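PDB 4TME: ethanolamine utilization protein EutL from Clostridium perfringens E str. JGS1987, which forms part of the shell of the ethanolamine-utilization bacterial microcompartment and binds ethanolamine, which probably controls opening of its pore. Local coordinates for residues 147-161 / 175-189. Residues are numbered along the deposited sequence; the frame is centred on the assembly and turned at random.
Sequences LAYLVAPPLEAMYAL and FFAPPTETNFAGALL. With ETA (ethanolamine), chain J; ETA (ethanolamine), chain K.
Tyr149 and Leu188 face each other in a non-hydrogen-bonded pair of the antiparallel ladder that joins strands 147-152 and 185-189 in the sheet of a BMC domain. Their side chains run alongside one another, and Leu188 CD2 makes a CH-pi contact over one face of the Tyr149 ring, 3.8 Å from its centroid. With CG anti to the backbone N (chi1 -167°), the tyrosine ring extends so that CE1 meets Phe176 CE2 at 3.9 Å, the two planes inclined at 48°; its OH is hydrogen-bonded to Asp45 OD1, a residue of both ethanolamine pockets. Gly186, opposite Val151, has backbone angles that suit glycine, and its CA approaches Leu150 O to 3.2 Å.

On the other face of the sheet, small residues let helix 154-161 lie close: Ala157 CB sits 3.8 Å from Ala185 CB, and Leu161 CD2 packs on Ala187 CB. Met158, bent at chi2 and chi3, brings SD to the edge of the Phe175 ring, 3.6 Å from CZ, a Met-aromatic contact.

The type I turn Thr180-Asn183 supplies a hydroxyl to each of two ethanolamine sites. CA of one ethanolamine lies over a face of Phe176, toward the rim, its hydroxyl O 2.7 Å from Thr180 OG1 in a hydrogen bond. The Phe184 ring rests against Ala152 and Pro153; its face carries CA and N of the second ethanolamine, CA centred 3.6 Å above the ring plane and N donating to Thr182 OG1 at 3.0 Å.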
loop_
_atom_site.group_PDB
_atom_site.type_symbol
_atom_site.label_atom_id
_atom_site.label_comp_id
_atom_site.label_asym_id
_atom_site.label_seq_id
_atom_site.Cartn_x
_atom_site.Cartn_y
_atom_site.Cartn_z
ATOM N N LEU C 147 -24.710 -8.184 11.526
ATOM C CA LEU C 147 -23.754 -8.448 10.443
ATOM C C LEU C 147 -22.907 -9.665 10.730
ATOM O O LEU C 147 -22.619 -9.965 11.885
ATOM C CB LEU C 147 -22.778 -7.267 10.227
ATOM C CG LEU C 147 -23.278 -5.967 9.631
ATOM C CD1 LEU C 147 -22.174 -4.961 9.699
ATOM C CD2 LEU C 147 -23.755 -6.187 8.188
ATOM N N ALA C 148 -22.475 -10.344 9.659
ATOM C CA ALA C 148 -21.309 -11.198 9.709
ATOM C C ALA C 148 -20.115 -10.394 9.181
ATOM O O ALA C 148 -20.145 -9.915 8.063
ATOM C CB ALA C 148 -21.517 -12.452 8.873
ATOM N N TYR C 149 -19.102 -10.225 10.013
ATOM C CA TYR C 149 -17.883 -9.480 9.669
ATOM C C TYR C 149 -16.799 -10.516 9.408
ATOM O O TYR C 149 -16.309 -11.153 10.338
ATOM C CB TYR C 149 -17.547 -8.528 10.824
ATOM C CG TYR C 149 -16.502 -7.456 10.546
ATOM C CD1 TYR C 149 -15.518 -7.603 9.576
ATOM C CD2 TYR C 149 -16.511 -6.281 11.292
ATOM C CE1 TYR C 149 -14.558 -6.593 9.357
ATOM C CE2 TYR C 149 -15.587 -5.298 11.094
ATOM C CZ TYR C 149 -14.603 -5.454 10.146
ATOM O OH TYR C 149 -13.685 -4.456 9.966
ATOM N N LEU C 150 -16.506 -10.737 8.118
ATOM C CA LEU C 150 -15.695 -11.874 7.664
ATOM C C LEU C 150 -14.396 -11.366 7.041
ATOM O O LEU C 150 -14.445 -10.591 6.080
ATOM C CB LEU C 150 -16.477 -12.695 6.639
ATOM C CG LEU C 150 -17.880 -13.122 7.090
ATOM C CD1 LEU C 150 -18.592 -13.934 6.004
ATOM C CD2 LEU C 150 -17.828 -13.914 8.386
ATOM N N VAL C 151 -13.254 -11.776 7.597
ATOM C CA VAL C 151 -11.954 -11.345 7.087
ATOM C C VAL C 151 -10.974 -12.512 7.064
ATOM O O VAL C 151 -10.890 -13.266 8.013
ATOM C CB VAL C 151 -11.356 -10.204 7.943
ATOM C CG1 VAL C 151 -10.037 -9.709 7.336
ATOM C CG2 VAL C 151 -12.339 -9.051 8.053
ATOM N N ALA C 152 -10.246 -12.660 5.961
ATOM C CA ALA C 152 -9.181 -13.653 5.877
ATOM C C ALA C 152 -8.179 -13.221 4.814
ATOM O O ALA C 152 -8.389 -12.229 4.127
ATOM C CB ALA C 152 -9.760 -15.038 5.546
ATOM N N PRO C 153 -7.064 -13.954 4.690
ATOM C CA PRO C 153 -6.135 -13.568 3.619
ATOM C C PRO C 153 -6.800 -13.764 2.245
ATOM O O PRO C 153 -7.830 -14.417 2.163
ATOM C CB PRO C 153 -4.940 -14.500 3.841
ATOM C CG PRO C 153 -5.026 -14.855 5.322
ATOM C CD PRO C 153 -6.504 -15.002 5.561
ATOM N N PRO C 154 -6.234 -13.185 1.182
ATOM C CA PRO C 154 -6.969 -13.030 -0.086
ATOM C C PRO C 154 -7.644 -14.292 -0.666
ATOM O O PRO C 154 -8.849 -14.219 -0.899
ATOM C CB PRO C 154 -5.881 -12.490 -1.027
ATOM C CG PRO C 154 -5.031 -11.672 -0.082
ATOM C CD PRO C 154 -4.910 -12.535 1.118
ATOM N N LEU C 155 -6.931 -15.381 -0.926
ATOM C CA LEU C 155 -7.575 -16.526 -1.573
ATOM C C LEU C 155 -8.542 -17.216 -0.603
ATOM O O LEU C 155 -9.649 -17.583 -0.985
ATOM C CB LEU C 155 -6.523 -17.497 -2.116
ATOM C CG LEU C 155 -7.058 -18.763 -2.829
ATOM C CD1 LEU C 155 -6.104 -19.168 -3.931
ATOM C CD2 LEU C 155 -7.246 -19.916 -1.877
ATOM N N GLU C 156 -8.125 -17.396 0.643
ATOM C CA GLU C 156 -8.988 -17.980 1.656
ATOM C C GLU C 156 -10.301 -17.193 1.732
ATOM O O GLU C 156 -11.394 -17.789 1.814
ATOM C CB GLU C 156 -8.302 -17.964 3.044
ATOM C CG GLU C 156 -7.030 -18.772 3.148
ATOM C CD GLU C 156 -5.776 -17.942 2.922
ATOM O OE1 GLU C 156 -5.689 -17.246 1.888
ATOM O OE2 GLU C 156 -4.875 -17.993 3.794
ATOM N N ALA C 157 -10.183 -15.867 1.750
ATOM C CA ALA C 157 -11.363 -15.010 1.874
ATOM C C ALA C 157 -12.331 -15.215 0.709
ATOM O O ALA C 157 -13.535 -15.300 0.909
ATOM C CB ALA C 157 -10.964 -13.529 1.976
ATOM N N MET C 158 -11.823 -15.283 -0.521
ATOM C CA MET C 158 -12.708 -15.455 -1.677
ATOM C C MET C 158 -13.420 -16.809 -1.652
ATOM O O MET C 158 -14.624 -16.907 -1.893
ATOM C CB MET C 158 -11.913 -15.293 -2.978
ATOM C CG MET C 158 -11.298 -13.881 -3.181
ATOM S SD MET C 158 -12.441 -12.497 -3.077
ATOM C CE MET C 158 -13.484 -12.908 -4.452
ATOM N N TYR C 159 -12.670 -17.860 -1.383
ATOM C CA TYR C 159 -13.214 -19.204 -1.282
ATOM C C TYR C 159 -14.248 -19.288 -0.164
ATOM O O TYR C 159 -15.335 -19.824 -0.344
ATOM C CB TYR C 159 -12.061 -20.183 -1.041
ATOM C CG TYR C 159 -12.442 -21.636 -0.955
ATOM C CD1 TYR C 159 -12.565 -22.405 -2.103
ATOM C CD2 TYR C 159 -12.621 -22.253 0.273
ATOM C CE1 TYR C 159 -12.885 -23.734 -2.029
ATOM C CE2 TYR C 159 -12.939 -23.587 0.363
ATOM C CZ TYR C 159 -13.069 -24.325 -0.794
ATOM O OH TYR C 159 -13.390 -25.657 -0.707
ATOM N N ALA C 160 -13.896 -18.733 0.982
ATOM C CA ALA C 160 -14.730 -18.875 2.169
ATOM C C ALA C 160 -15.967 -17.966 2.119
ATOM O O ALA C 160 -17.008 -18.301 2.675
ATOM C CB ALA C 160 -13.886 -18.596 3.425
ATOM N N LEU C 161 -15.845 -16.808 1.470
ATOM C CA LEU C 161 -16.999 -15.950 1.235
ATOM C C LEU C 161 -18.060 -16.660 0.395
ATOM O O LEU C 161 -19.255 -16.613 0.696
ATOM C CB LEU C 161 -16.577 -14.646 0.556
ATOM C CG LEU C 161 -16.041 -13.525 1.444
ATOM C CD1 LEU C 161 -15.702 -12.310 0.588
ATOM C CD2 LEU C 161 -17.018 -13.137 2.558
ATOM N N PHE C 175 -17.916 -5.398 0.164
ATOM C CA PHE C 175 -16.878 -6.343 -0.243
ATOM C C PHE C 175 -15.528 -5.689 -0.004
ATOM O O PHE C 175 -15.303 -4.579 -0.485
ATOM C CB PHE C 175 -17.070 -6.693 -1.729
ATOM C CG PHE C 175 -16.023 -7.592 -2.317
ATOM C CD1 PHE C 175 -15.741 -8.822 -1.748
ATOM C CD2 PHE C 175 -15.354 -7.235 -3.499
ATOM C CE1 PHE C 175 -14.790 -9.667 -2.313
ATOM C CE2 PHE C 175 -14.411 -8.076 -4.070
ATOM C CZ PHE C 175 -14.131 -9.294 -3.486
ATOM N N PHE C 176 -14.645 -6.335 0.747
ATOM C CA PHE C 176 -13.299 -5.831 0.953
ATOM C C PHE C 176 -12.410 -6.520 -0.075
ATOM O O PHE C 176 -11.988 -7.655 0.140
ATOM C CB PHE C 176 -12.773 -6.142 2.358
ATOM C CG PHE C 176 -13.733 -5.805 3.473
ATOM C CD1 PHE C 176 -14.339 -4.574 3.540
ATOM C CD2 PHE C 176 -13.987 -6.737 4.465
ATOM C CE1 PHE C 176 -15.207 -4.269 4.606
ATOM C CE2 PHE C 176 -14.861 -6.448 5.519
ATOM C CZ PHE C 176 -15.458 -5.225 5.575
ATOM N N ALA C 177 -12.156 -5.860 -1.197
ATOM C CA ALA C 177 -11.473 -6.541 -2.301
ATOM C C ALA C 177 -9.986 -6.719 -2.024
ATOM O O ALA C 177 -9.324 -5.781 -1.571
ATOM C CB ALA C 177 -11.676 -5.771 -3.599
ATOM N N PRO C 178 -9.433 -7.904 -2.357
ATOM C CA PRO C 178 -8.026 -8.165 -2.021
ATOM C C PRO C 178 -7.059 -7.455 -2.950
ATOM O O PRO C 178 -7.256 -7.551 -4.165
ATOM C CB PRO C 178 -7.894 -9.677 -2.190
ATOM C CG PRO C 178 -8.963 -10.047 -3.147
ATOM C CD PRO C 178 -10.116 -9.122 -2.812
ATOM N N PRO C 179 -6.036 -6.778 -2.424
ATOM C CA PRO C 179 -5.729 -6.554 -1.002
ATOM C C PRO C 179 -6.350 -5.292 -0.469
ATOM O O PRO C 179 -6.408 -4.272 -1.169
ATOM C CB PRO C 179 -4.218 -6.391 -0.997
ATOM C CG PRO C 179 -3.964 -5.629 -2.250
ATOM C CD PRO C 179 -4.999 -6.175 -3.270
ATOM N N THR C 180 -6.768 -5.344 0.792
ATOM C CA THR C 180 -6.899 -4.107 1.553
ATOM C C THR C 180 -5.488 -3.705 2.006
ATOM O O THR C 180 -4.524 -4.402 1.665
ATOM C CB THR C 180 -7.827 -4.306 2.729
ATOM O OG1 THR C 180 -7.314 -5.361 3.547
ATOM C CG2 THR C 180 -9.191 -4.683 2.195
ATOM N N GLU C 181 -5.344 -2.632 2.792
ATOM C CA GLU C 181 -3.995 -2.148 3.093
ATOM C C GLU C 181 -3.142 -3.209 3.774
ATOM O O GLU C 181 -1.941 -3.302 3.499
ATOM C CB GLU C 181 -4.040 -0.881 3.970
ATOM C CG GLU C 181 -4.518 0.367 3.221
ATOM C CD GLU C 181 -6.035 0.521 3.142
ATOM O OE1 GLU C 181 -6.790 -0.359 3.626
ATOM O OE2 GLU C 181 -6.479 1.554 2.594
ATOM N N THR C 182 -3.758 -4.047 4.617
ATOM C CA THR C 182 -3.017 -5.055 5.359
ATOM C C THR C 182 -2.897 -6.388 4.596
ATOM O O THR C 182 -2.428 -7.366 5.170
ATOM C CB THR C 182 -3.649 -5.361 6.739
ATOM O OG1 THR C 182 -4.957 -5.933 6.585
ATOM C CG2 THR C 182 -3.749 -4.071 7.589
ATOM N N ASN C 183 -3.320 -6.394 3.335
ATOM C CA ASN C 183 -3.281 -7.589 2.475
ATOM C C ASN C 183 -4.214 -8.701 2.948
ATOM O O ASN C 183 -3.894 -9.891 2.872
ATOM C CB ASN C 183 -1.844 -8.104 2.342
ATOM C CG ASN C 183 -0.945 -7.079 1.681
ATOM O OD1 ASN C 183 -1.375 -6.400 0.752
ATOM N ND2 ASN C 183 0.267 -6.887 2.214
ATOM N N PHE C 184 -5.377 -8.285 3.430
ATOM C CA PHE C 184 -6.492 -9.179 3.727
ATOM C C PHE C 184 -7.669 -8.866 2.789
ATOM O O PHE C 184 -7.564 -8.053 1.855
ATOM C CB PHE C 184 -6.898 -9.042 5.207
ATOM C CG PHE C 184 -6.008 -9.808 6.150
ATOM C CD1 PHE C 184 -4.720 -9.366 6.451
ATOM C CD2 PHE C 184 -6.448 -10.984 6.736
ATOM C CE1 PHE C 184 -3.911 -10.090 7.338
ATOM C CE2 PHE C 184 -5.646 -11.704 7.616
ATOM C CZ PHE C 184 -4.368 -11.255 7.914
ATOM N N ALA C 185 -8.792 -9.536 3.024
ATOM C CA ALA C 185 -9.976 -9.377 2.197
ATOM C C ALA C 185 -11.153 -9.929 2.965
ATOM O O ALA C 185 -10.974 -10.509 4.041
ATOM C CB ALA C 185 -9.810 -10.113 0.871
ATOM N N GLY C 186 -12.350 -9.786 2.413
ATOM C CA GLY C 186 -13.520 -10.357 3.068
ATOM C C GLY C 186 -14.753 -9.536 2.779
ATOM O O GLY C 186 -14.857 -8.946 1.702
ATOM N N ALA C 187 -15.693 -9.491 3.722
ATOM C CA ALA C 187 -16.952 -8.803 3.469
ATOM C C ALA C 187 -17.742 -8.602 4.746
ATOM O O ALA C 187 -17.491 -9.256 5.761
ATOM C CB ALA C 187 -17.809 -9.587 2.475
ATOM N N LEU C 188 -18.705 -7.700 4.649
ATOM C CA LEU C 188 -19.790 -7.578 5.608
ATOM C C LEU C 188 -21.046 -8.143 4.976
ATOM O O LEU C 188 -21.466 -7.679 3.897
ATOM C CB LEU C 188 -20.049 -6.121 5.999
ATOM C CG LEU C 188 -18.878 -5.320 6.570
ATOM C CD1 LEU C 188 -19.272 -3.853 6.819
ATOM C CD2 LEU C 188 -18.351 -5.968 7.845
ATOM N N LEU C 189 -21.651 -9.134 5.626
ATOM C CA LEU C 189 -22.900 -9.724 5.146
ATOM C C LEU C 189 -23.985 -9.440 6.168
ATOM O O LEU C 189 -23.689 -9.351 7.350
ATOM C CB LEU C 189 -22.790 -11.241 4.946
ATOM C CG LEU C 189 -21.542 -11.735 4.202
ATOM C CD1 LEU C 189 -21.565 -13.254 4.085
ATOM C CD2 LEU C 189 -21.456 -11.096 2.811
HETATM C CA ETA J . -11.164 -4.911 5.763
HETATM N N ETA J . -10.605 -4.254 6.913
HETATM C C ETA J . -10.520 -6.277 5.648
HETATM O O ETA J . -9.154 -6.145 5.300
HETATM C CA ETA K . -6.189 -8.305 9.685
HETATM N N ETA K . -5.455 -7.140 9.236
HETATM C C ETA K . -5.485 -8.965 10.862
HETATM O O ETA K . -5.273 -8.080 11.932
#